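PDB 3GDC: multicopper oxidase from Arthrobacter sp. FB24, which probably couples the one-electron oxidation of phenolic or similar substrates to the reduction of dioxygen to water, using bound copper ions. Local coordinates for residues Thr89-Met100 against Phe117-Pro125. Numbering follows the deposited sequence.
With CU (copper (II) ion), chain E.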
# COMPACT_ATOMS: atom_id res chain seq x y z
N THR A 89 28.68 0.50 -1.52
CA THR A 89 28.60 -0.48 -0.45
C THR A 89 27.65 -1.61 -0.88
O THR A 89 27.07 -1.58 -1.99
CB THR A 89 28.05 0.14 0.88
OG1 THR A 89 26.66 0.41 0.75
CG2 THR A 89 28.78 1.43 1.27
N ILE A 90 27.49 -2.61 -0.02
CA ILE A 90 26.34 -3.49 -0.10
C ILE A 90 25.64 -3.48 1.24
O ILE A 90 26.23 -3.85 2.28
CB ILE A 90 26.67 -4.97 -0.46
CG1 ILE A 90 27.60 -5.07 -1.68
CG2 ILE A 90 25.36 -5.76 -0.67
CD1 ILE A 90 28.01 -6.52 -2.02
N HIS A 91 24.39 -3.05 1.22
CA HIS A 91 23.52 -3.12 2.37
C HIS A 91 22.52 -4.26 2.18
O HIS A 91 21.73 -4.26 1.23
CB HIS A 91 22.79 -1.79 2.56
CG HIS A 91 21.71 -1.88 3.58
ND1 HIS A 91 21.96 -2.10 4.91
CD2 HIS A 91 20.36 -1.83 3.45
CE1 HIS A 91 20.82 -2.15 5.57
NE2 HIS A 91 19.84 -2.00 4.71
N PHE A 92 22.55 -5.23 3.08
CA PHE A 92 21.63 -6.35 3.01
C PHE A 92 20.38 -6.12 3.85
O PHE A 92 20.45 -5.53 4.93
CB PHE A 92 22.32 -7.64 3.49
CG PHE A 92 23.19 -8.28 2.46
CD1 PHE A 92 22.70 -9.32 1.67
CD2 PHE A 92 24.50 -7.84 2.26
CE1 PHE A 92 23.50 -9.92 0.70
CE2 PHE A 92 25.31 -8.43 1.29
CZ PHE A 92 24.80 -9.47 0.51
N HIS A 93 19.25 -6.60 3.35
CA HIS A 93 18.05 -6.73 4.16
C HIS A 93 18.14 -8.10 4.81
O HIS A 93 18.09 -9.12 4.14
CB HIS A 93 16.78 -6.60 3.31
CG HIS A 93 16.43 -5.19 2.95
ND1 HIS A 93 15.21 -4.63 3.26
CD2 HIS A 93 17.14 -4.22 2.32
CE1 HIS A 93 15.17 -3.39 2.81
NE2 HIS A 93 16.34 -3.11 2.25
N GLY A 94 18.33 -8.12 6.12
CA GLY A 94 18.54 -9.36 6.85
C GLY A 94 19.14 -8.98 8.18
O GLY A 94 19.46 -7.81 8.40
N VAL A 95 19.28 -9.95 9.08
CA VAL A 95 19.82 -9.68 10.42
C VAL A 95 21.35 -9.81 10.38
O VAL A 95 21.88 -10.81 9.89
CB VAL A 95 19.16 -10.56 11.52
CG1 VAL A 95 19.88 -10.41 12.86
CG2 VAL A 95 17.69 -10.20 11.67
N HIS A 96 22.03 -8.76 10.84
CA HIS A 96 23.49 -8.68 10.82
C HIS A 96 23.96 -7.64 11.83
O HIS A 96 23.17 -6.84 12.33
CB HIS A 96 24.03 -8.33 9.41
CG HIS A 96 23.38 -7.13 8.79
ND1 HIS A 96 22.53 -7.22 7.71
CD2 HIS A 96 23.45 -5.81 9.11
CE1 HIS A 96 22.09 -6.01 7.40
NE2 HIS A 96 22.63 -5.14 8.23
N ARG A 97 25.26 -7.68 12.13
CA ARG A 97 25.86 -6.70 13.02
C ARG A 97 25.97 -5.34 12.34
O ARG A 97 26.00 -5.25 11.11
CB ARG A 97 27.23 -7.20 13.49
CG ARG A 97 27.12 -8.45 14.34
CD ARG A 97 28.47 -9.05 14.68
NE ARG A 97 29.03 -9.79 13.55
CZ ARG A 97 30.05 -9.38 12.81
NH1 ARG A 97 30.66 -8.24 13.08
NH2 ARG A 97 30.47 -10.14 11.80
N ALA A 98 26.07 -4.28 13.14
CA ALA A 98 26.13 -2.91 12.63
C ALA A 98 27.32 -2.62 11.69
O ALA A 98 27.18 -1.90 10.70
CB ALA A 98 26.09 -1.89 13.79
N THR A 99 28.48 -3.20 11.99
CA THR A 99 29.67 -3.06 11.15
C THR A 99 29.56 -3.82 9.82
O THR A 99 30.42 -3.67 8.94
CB THR A 99 30.92 -3.61 11.87
OG1 THR A 99 30.62 -4.91 12.38
CG2 THR A 99 31.34 -2.67 13.01
N MET A 100 28.52 -4.64 9.69
CA MET A 100 28.30 -5.43 8.47
C MET A 100 27.10 -4.93 7.66
O MET A 100 26.61 -5.62 6.76
CB MET A 100 28.13 -6.91 8.81
CG MET A 100 29.43 -7.56 9.34
SD MET A 100 30.70 -7.52 8.08
CE MET A 100 32.12 -8.13 9.00
N PHE A 117 35.93 -5.52 0.59
CA PHE A 117 35.44 -5.79 1.94
C PHE A 117 34.62 -7.06 1.92
O PHE A 117 33.84 -7.28 1.00
CB PHE A 117 34.58 -4.62 2.45
CG PHE A 117 34.14 -4.78 3.88
CD1 PHE A 117 34.99 -4.45 4.93
CD2 PHE A 117 32.87 -5.26 4.18
CE1 PHE A 117 34.59 -4.60 6.25
CE2 PHE A 117 32.45 -5.42 5.50
CZ PHE A 117 33.31 -5.08 6.55
N THR A 118 34.80 -7.88 2.94
CA THR A 118 33.99 -9.08 3.10
C THR A 118 32.86 -8.87 4.12
O THR A 118 33.12 -8.69 5.32
CB THR A 118 34.84 -10.31 3.47
OG1 THR A 118 35.84 -10.51 2.46
CG2 THR A 118 33.97 -11.57 3.57
N TYR A 119 31.63 -8.88 3.63
CA TYR A 119 30.44 -8.88 4.49
C TYR A 119 30.23 -10.29 5.00
O TYR A 119 30.26 -11.24 4.23
CB TYR A 119 29.20 -8.39 3.73
CG TYR A 119 29.33 -6.97 3.25
CD1 TYR A 119 29.03 -5.90 4.10
CD2 TYR A 119 29.76 -6.69 1.95
CE1 TYR A 119 29.17 -4.58 3.66
CE2 TYR A 119 29.90 -5.39 1.50
CZ TYR A 119 29.60 -4.34 2.36
OH TYR A 119 29.73 -3.04 1.93
N GLU A 120 30.02 -10.40 6.31
CA GLU A 120 29.80 -11.68 6.98
C GLU A 120 28.59 -11.60 7.91
O GLU A 120 28.47 -10.66 8.69
CB GLU A 120 31.04 -12.08 7.80
CG GLU A 120 32.35 -11.98 7.03
CD GLU A 120 33.55 -12.47 7.83
OE1 GLU A 120 33.35 -13.08 8.91
OE2 GLU A 120 34.70 -12.25 7.37
N PHE A 121 27.71 -12.60 7.80
CA PHE A 121 26.55 -12.73 8.67
C PHE A 121 25.94 -14.12 8.47
O PHE A 121 26.34 -14.86 7.58
CB PHE A 121 25.50 -11.63 8.40
CG PHE A 121 25.30 -11.32 6.94
CD1 PHE A 121 24.55 -12.16 6.12
CD2 PHE A 121 25.86 -10.18 6.39
CE1 PHE A 121 24.37 -11.86 4.76
CE2 PHE A 121 25.69 -9.88 5.03
CZ PHE A 121 24.95 -10.73 4.23
N ASP A 122 24.98 -14.46 9.32
CA ASP A 122 24.26 -15.71 9.17
C ASP A 122 23.01 -15.48 8.30
O ASP A 122 22.51 -14.37 8.23
CB ASP A 122 23.89 -16.28 10.53
CG ASP A 122 25.11 -16.78 11.30
OD1 ASP A 122 26.11 -17.18 10.65
OD2 ASP A 122 25.08 -16.77 12.54
N ALA A 123 22.55 -16.53 7.63
CA ALA A 123 21.35 -16.44 6.79
C ALA A 123 20.12 -16.47 7.70
O ALA A 123 19.60 -17.54 8.04
CB ALA A 123 21.32 -17.58 5.77
N THR A 124 19.69 -15.28 8.13
CA THR A 124 18.56 -15.15 9.05
C THR A 124 17.87 -13.80 8.85
O THR A 124 18.54 -12.82 8.51
CB THR A 124 19.00 -15.17 10.53
OG1 THR A 124 20.25 -15.86 10.67
CG2 THR A 124 17.94 -15.84 11.37
N PRO A 125 16.54 -13.74 9.03
CA PRO A 125 15.60 -14.85 9.20
C PRO A 125 15.34 -15.49 7.85
O PRO A 125 15.74 -14.93 6.82
CB PRO A 125 14.33 -14.16 9.71
CG PRO A 125 14.39 -12.80 9.07
CD PRO A 125 15.85 -12.44 9.11
CU CU E . 16.58 -1.29 1.39
O HOH W 1 23.44 -12.53 11.17
O HOH W 2 26.88 -9.83 10.98
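Tyr119 reaches from strand 116-122 to Ile90, and its OH accepts the Ile90 N-H in a nearly straight bond of 3.0 Å (172°). Ile90 O lies over one face of the ring, 3.3 Å from Tyr119 CE1. Ile90 CB meets Tyr119 CE2. A phenylalanine here would probably leave the buried Ile90 N-H without its acceptor.

Met100 packs against Glu120 and Phe117, with its CG 3.3 Å from Glu120 O. Its chain bends at chi2 (-63°), which turns SD back to the backbone of Glu120. There SD accepts a weak hydrogen bond from Glu120 N at 3.4 Å. The same sulfur sits at the edge of the Phe117 ring, nearest to CE2, a Met-aromatic contact.

Phe121 fills the middle. CG set between its backbone N and carbonyl carbon (chi1 41°) brings the ring up to Phe92. Its CZ stands over the centre of the Phe92 ring, 3.4 Å above the plane, in an edge-to-face pair. His96 CB lies against Phe121 CB, 3.8 Å away. Beyond it, Val95 N donates to Thr124 O at 3.0 Å. Two waters complete the join: one links Val95 O to Asp122 N, the other Arg97 N to Glu120 O.

The contact ties the segment carrying the copper ligands His91 and His93 to strand 116-122 of a cupredoxin-type beta sandwich. His93 NE2 binds copper at 2.0 Å, together with His132 of the same chain and His271 of a second subunit, so the site lies at a subunit interface. Strand 91-92 pairs with strand 127-132, whereas strand 116-122 pairs with strand 75-82, whose Ile78 and Phe80 pack against Phe92 and Tyr119, respectively.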